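Local coordinates for similar to yteR (Bacilus subtilis) (Clostridium acetobutylicum, PDB 4WU0), which is a family 105 glycoside hydrolase that probably removes the unsaturated galacturonyl unit from rhamnogalacturonan fragments of pectin, at residues T171-H176 with P195-R200; I127-L132 with R200-Y205. All blocks are in the same frame, centred on the assembly; numbering follows the deposited sequence.

How the contacts relate
Contacts 1 and 2 both use helix 199-215 and share Arg200, with their centres about 9 Å apart. Contact 1 joins the loop 171-176 to residues 195-198, which lead into that helix; contact 2 sets the first turns of the helix against the start of helix 129-146, just after strand 126-128. They touch directly at His176: its O is 2.9 Å from Leu129 N, a probable hydrogen bond, and its NE2 makes a weak hydrogen bond to Asp130 OD1 at 3.2 Å. Leu129 CD1 also lies 3.4 Å from Tyr175 O. The centre of contact 2 lies about 7 Å from the centre of the chain, that of contact 1 about 15 Å.

Contact 1 (T171-H176 with P195-R200); sequences TGLLYH and PHFWGR
Tyr175 and Phe197 each turn CG away from the carbonyl carbon and beside the backbone N (chi1 -64° in Tyr175), and this brings their rings together with Phe197 CE1 3.4 Å above the plane of the Tyr175 ring, over its centre. The planes are 32° apart, an oblique pairing. Leu173 covers a face of the Phe197 ring in a CH-pi contact, its CB lying 3.7 Å from the ring centroid and nearly on the normal, while CD1 packs equally close, against Phe197 CD2. At the ring's edge Leu174 O comes 3.4 Å from Phe197 CD1. Thr171 OG1 approaches Phe197 at CZ; it accepts from Leu173 N in an ST turn and is hydrogen-bonded to Asp168 OD2.

Farther along, His176 and Trp198 both carry CG opposite the backbone N, and their side chains run side by side. Trp198 CE3 sits over one face of the imidazole, toward its rim, 3.2 Å from His176 CE1. Tyr335 OH is hydrogen-bonded to His176 ND1, and its ring meets that of Trp198. The backbones are joined by a weak hydrogen bond from His176 N to His196 O (3.4 Å) and by a water that donates to Leu174 O (2.8 Å) and accepts from Trp198 N (2.9 Å). Aromatic packing fixes a loop against the lead-in to helix 199-215, with Trp198 at the N-cap position, within the alpha/alpha-barrel fold characteristic of this glycosidase family.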
# COMPACT_ATOMS: atom_id res chain seq x y z
N THR A 171 -17.17 11.64 8.42
CA THR A 171 -15.88 12.21 8.01
C THR A 171 -15.52 11.88 6.57
O THR A 171 -14.69 12.57 5.97
CB THR A 171 -14.73 11.69 8.88
OG1 THR A 171 -14.61 10.27 8.71
CG2 THR A 171 -14.95 12.03 10.39
N GLY A 172 -16.09 10.80 6.04
CA GLY A 172 -15.66 10.29 4.75
C GLY A 172 -14.43 9.40 4.79
O GLY A 172 -14.03 8.82 3.78
N LEU A 173 -13.84 9.26 5.97
CA LEU A 173 -12.71 8.37 6.14
C LEU A 173 -13.19 6.92 6.25
O LEU A 173 -14.37 6.68 6.53
CB LEU A 173 -11.90 8.78 7.37
CG LEU A 173 -11.28 10.18 7.34
CD1 LEU A 173 -10.75 10.55 8.71
CD2 LEU A 173 -10.15 10.29 6.32
N LEU A 174 -12.29 5.97 6.02
CA LEU A 174 -12.61 4.55 6.15
C LEU A 174 -11.83 3.95 7.30
O LEU A 174 -10.63 4.20 7.48
CB LEU A 174 -12.27 3.77 4.86
CG LEU A 174 -13.22 3.91 3.67
CD1 LEU A 174 -13.17 5.30 3.08
CD2 LEU A 174 -12.91 2.87 2.59
N TYR A 175 -12.53 3.16 8.11
CA TYR A 175 -11.91 2.47 9.22
C TYR A 175 -10.95 1.40 8.73
O TYR A 175 -11.08 0.89 7.63
CB TYR A 175 -12.98 1.84 10.11
CG TYR A 175 -13.90 2.82 10.75
CD1 TYR A 175 -13.57 3.41 11.96
CD2 TYR A 175 -15.10 3.17 10.16
CE1 TYR A 175 -14.43 4.33 12.56
CE2 TYR A 175 -15.94 4.09 10.75
CZ TYR A 175 -15.59 4.66 11.94
OH TYR A 175 -16.44 5.57 12.53
N HIS A 176 -10.01 1.04 9.59
CA HIS A 176 -8.95 0.09 9.26
C HIS A 176 -9.53 -1.28 8.82
O HIS A 176 -9.10 -1.84 7.81
CB HIS A 176 -8.07 -0.06 10.49
CG HIS A 176 -6.86 -0.92 10.32
ND1 HIS A 176 -5.95 -1.11 11.34
CD2 HIS A 176 -6.41 -1.65 9.28
CE1 HIS A 176 -5.00 -1.92 10.93
NE2 HIS A 176 -5.24 -2.25 9.68
N PRO A 195 -12.21 0.57 15.63
CA PRO A 195 -12.55 1.86 16.24
C PRO A 195 -11.99 3.13 15.57
O PRO A 195 -12.56 4.21 15.80
CB PRO A 195 -11.94 1.74 17.65
CG PRO A 195 -11.87 0.28 17.89
CD PRO A 195 -11.50 -0.30 16.58
N HIS A 196 -10.91 3.00 14.82
CA HIS A 196 -10.17 4.17 14.36
C HIS A 196 -9.76 4.19 12.91
O HIS A 196 -9.63 3.16 12.24
CB HIS A 196 -8.91 4.37 15.22
CG HIS A 196 -9.21 4.86 16.60
ND1 HIS A 196 -9.69 6.13 16.83
CD2 HIS A 196 -9.17 4.24 17.81
CE1 HIS A 196 -9.90 6.29 18.12
NE2 HIS A 196 -9.60 5.15 18.73
N PHE A 197 -9.52 5.42 12.46
CA PHE A 197 -8.95 5.68 11.15
C PHE A 197 -7.44 5.72 11.28
O PHE A 197 -6.86 6.66 11.83
CB PHE A 197 -9.46 7.01 10.59
CG PHE A 197 -10.95 7.17 10.65
CD1 PHE A 197 -11.79 6.30 9.95
CD2 PHE A 197 -11.51 8.20 11.37
CE1 PHE A 197 -13.16 6.47 10.02
CE2 PHE A 197 -12.87 8.37 11.46
CZ PHE A 197 -13.70 7.50 10.78
N TRP A 198 -6.81 4.66 10.80
CA TRP A 198 -5.35 4.51 10.84
C TRP A 198 -4.76 5.06 9.56
O TRP A 198 -5.21 4.72 8.46
CB TRP A 198 -5.00 3.04 11.00
CG TRP A 198 -3.54 2.76 11.11
CD1 TRP A 198 -2.59 3.52 11.72
CD2 TRP A 198 -2.84 1.64 10.54
NE1 TRP A 198 -1.35 2.93 11.59
CE2 TRP A 198 -1.49 1.78 10.87
CE3 TRP A 198 -3.24 0.53 9.79
CZ2 TRP A 198 -0.52 0.85 10.47
CZ3 TRP A 198 -2.29 -0.38 9.41
CH2 TRP A 198 -0.95 -0.22 9.75
N GLY A 199 -3.75 5.91 9.70
CA GLY A 199 -3.13 6.56 8.56
C GLY A 199 -2.69 5.61 7.46
O GLY A 199 -3.03 5.79 6.29
N ARG A 200 -1.90 4.61 7.83
CA ARG A 200 -1.38 3.72 6.79
C ARG A 200 -2.50 2.92 6.10
O ARG A 200 -2.41 2.68 4.90
CB ARG A 200 -0.30 2.78 7.34
CG ARG A 200 0.14 1.77 6.30
CD ARG A 200 1.54 1.20 6.46
NE ARG A 200 1.70 0.28 7.58
CZ ARG A 200 2.53 0.46 8.60
NH1 ARG A 200 2.63 -0.47 9.53
NH2 ARG A 200 3.31 1.53 8.69
O HOH W 1 -8.14 3.43 8.53

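Contact 2 (I127-L132 with R200-Y205)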
# COMPACT_ATOMS: atom_id res chain seq x y z
N ILE A 127 -12.49 -7.87 6.33
CA ILE A 127 -11.90 -7.05 5.28
C ILE A 127 -11.06 -5.99 5.97
O ILE A 127 -11.58 -5.20 6.75
CB ILE A 127 -12.96 -6.33 4.43
CG1 ILE A 127 -13.90 -7.36 3.77
CG2 ILE A 127 -12.28 -5.45 3.38
CD1 ILE A 127 -15.13 -6.74 3.13
N TRP A 128 -9.76 -5.97 5.70
CA TRP A 128 -8.90 -4.87 6.16
C TRP A 128 -8.47 -4.05 4.95
O TRP A 128 -8.22 -4.61 3.87
CB TRP A 128 -7.62 -5.37 6.84
CG TRP A 128 -7.73 -6.33 8.00
CD1 TRP A 128 -8.80 -7.10 8.37
CD2 TRP A 128 -6.67 -6.64 8.91
NE1 TRP A 128 -8.47 -7.86 9.47
CE2 TRP A 128 -7.16 -7.61 9.81
CE3 TRP A 128 -5.35 -6.21 9.04
CZ2 TRP A 128 -6.38 -8.13 10.84
CZ3 TRP A 128 -4.59 -6.72 10.06
CH2 TRP A 128 -5.10 -7.67 10.95
N LEU A 129 -8.39 -2.73 5.12
CA LEU A 129 -8.05 -1.86 3.99
C LEU A 129 -6.73 -2.30 3.36
O LEU A 129 -6.59 -2.24 2.12
CB LEU A 129 -7.95 -0.39 4.42
CG LEU A 129 -9.24 0.33 4.80
CD1 LEU A 129 -8.99 1.76 5.15
CD2 LEU A 129 -10.26 0.21 3.67
N ASP A 130 -5.75 -2.68 4.19
CA ASP A 130 -4.45 -3.11 3.70
C ASP A 130 -4.59 -4.09 2.54
O ASP A 130 -3.83 -4.03 1.58
CB ASP A 130 -3.59 -3.82 4.78
CG ASP A 130 -3.56 -3.11 6.13
OD1 ASP A 130 -4.59 -2.63 6.59
OD2 ASP A 130 -2.47 -3.07 6.74
N GLY A 131 -5.53 -5.04 2.65
CA GLY A 131 -5.67 -6.11 1.69
C GLY A 131 -6.05 -5.69 0.29
O GLY A 131 -5.77 -6.40 -0.68
N LEU A 132 -6.75 -4.56 0.16
CA LEU A 132 -7.11 -4.06 -1.15
C LEU A 132 -5.88 -3.73 -1.97
O LEU A 132 -5.90 -3.85 -3.18
CB LEU A 132 -8.02 -2.84 -1.04
CG LEU A 132 -9.51 -3.17 -0.84
CD1 LEU A 132 -10.08 -3.83 -2.09
CD2 LEU A 132 -9.74 -4.04 0.39
N ARG A 200 -1.90 4.61 7.83
CA ARG A 200 -1.38 3.72 6.79
C ARG A 200 -2.50 2.92 6.10
O ARG A 200 -2.41 2.68 4.90
CB ARG A 200 -0.30 2.78 7.34
CG ARG A 200 0.14 1.77 6.30
CD ARG A 200 1.54 1.20 6.46
NE ARG A 200 1.70 0.28 7.58
CZ ARG A 200 2.53 0.46 8.60
NH1 ARG A 200 2.63 -0.47 9.53
NH2 ARG A 200 3.31 1.53 8.69
N ALA A 201 -3.54 2.57 6.83
CA ALA A 201 -4.65 1.85 6.22
C ALA A 201 -5.34 2.68 5.15
O ALA A 201 -5.62 2.19 4.04
CB ALA A 201 -5.62 1.41 7.25
N MET A 202 -5.62 3.95 5.45
CA MET A 202 -6.13 4.82 4.40
C MET A 202 -5.14 4.95 3.27
O MET A 202 -5.52 5.01 2.11
CB MET A 202 -6.49 6.20 4.94
CG MET A 202 -7.84 6.27 5.62
SD MET A 202 -9.24 5.97 4.51
CE MET A 202 -9.19 7.36 3.37
N GLY A 203 -3.85 5.03 3.58
CA GLY A 203 -2.81 5.09 2.56
C GLY A 203 -2.87 3.88 1.62
O GLY A 203 -2.80 4.03 0.41
N TRP A 204 -3.01 2.68 2.17
CA TRP A 204 -3.13 1.49 1.34
C TRP A 204 -4.29 1.62 0.37
O TRP A 204 -4.18 1.30 -0.80
CB TRP A 204 -3.37 0.24 2.18
CG TRP A 204 -2.19 -0.26 3.03
CD1 TRP A 204 -2.23 -0.62 4.35
CD2 TRP A 204 -0.83 -0.51 2.61
NE1 TRP A 204 -1.01 -1.07 4.77
CE2 TRP A 204 -0.13 -1.00 3.73
CE3 TRP A 204 -0.14 -0.37 1.40
CZ2 TRP A 204 1.21 -1.33 3.68
CZ3 TRP A 204 1.19 -0.72 1.36
CH2 TRP A 204 1.85 -1.20 2.49
N TYR A 205 -5.43 2.06 0.89
CA TYR A 205 -6.64 2.10 0.08
C TYR A 205 -6.52 3.14 -1.04
O TYR A 205 -6.92 2.86 -2.18
CB TYR A 205 -7.88 2.37 0.94
CG TYR A 205 -9.18 2.15 0.21
CD1 TYR A 205 -9.59 0.88 -0.17
CD2 TYR A 205 -10.03 3.21 -0.05
CE1 TYR A 205 -10.80 0.68 -0.85
CE2 TYR A 205 -11.25 3.01 -0.70
CZ TYR A 205 -11.62 1.75 -1.09
OH TYR A 205 -12.79 1.56 -1.75
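Leu129 reaches into the side of helix 199-215 and touches it with every part of its side chain. Its CB is 3.5 Å from Ala201 O, and Leu129 CD1 packs beside the same carbonyl, 4.0 Å from Ala201 CB, with Met202 SD just beyond. The other branch turns to the Tyr205 ring, where Leu129 CD2 lies 4.0 Å from Tyr205 CD1. Tyr205 holds CG anti to its own N, and this chi1 of -168° swings the ring outward from the helix axis, toward helix 152-166, so that its CD1/CE1 edge passes the leucines. There Leu132 runs alongside it, pointing the same way, and places CG at the ring's edge, 4.1 Å from Tyr205 CE1.

Next to Leu129 in the chain, Asp130 crosses the pyrrole end of Trp204 at a slant. Asp130 CG is 3.3 Å from Trp204 CD1, Asp130 OD2 is 3.2 Å from Trp204 NE1, and the carboxylate and indole planes are 42° apart.

A second shell sets these groups. Arg200 CG lies 3.3 Å above one face of the Trp204 indole, and Arg200 NH2 is hydrogen-bonded to Ser265 OG and Cys317 O. Tyr205 OH is hydrogen-bonded to Phe159 O, which fixes the far end of its ring. Around this buried contact, helix 152-166 packs on Leu129, Leu132 and Tyr205, helix 223-240 on Met202 and Tyr205, and helix 264-279 on Trp204, while strand 126-128 pairs antiparallel with strand 177-179.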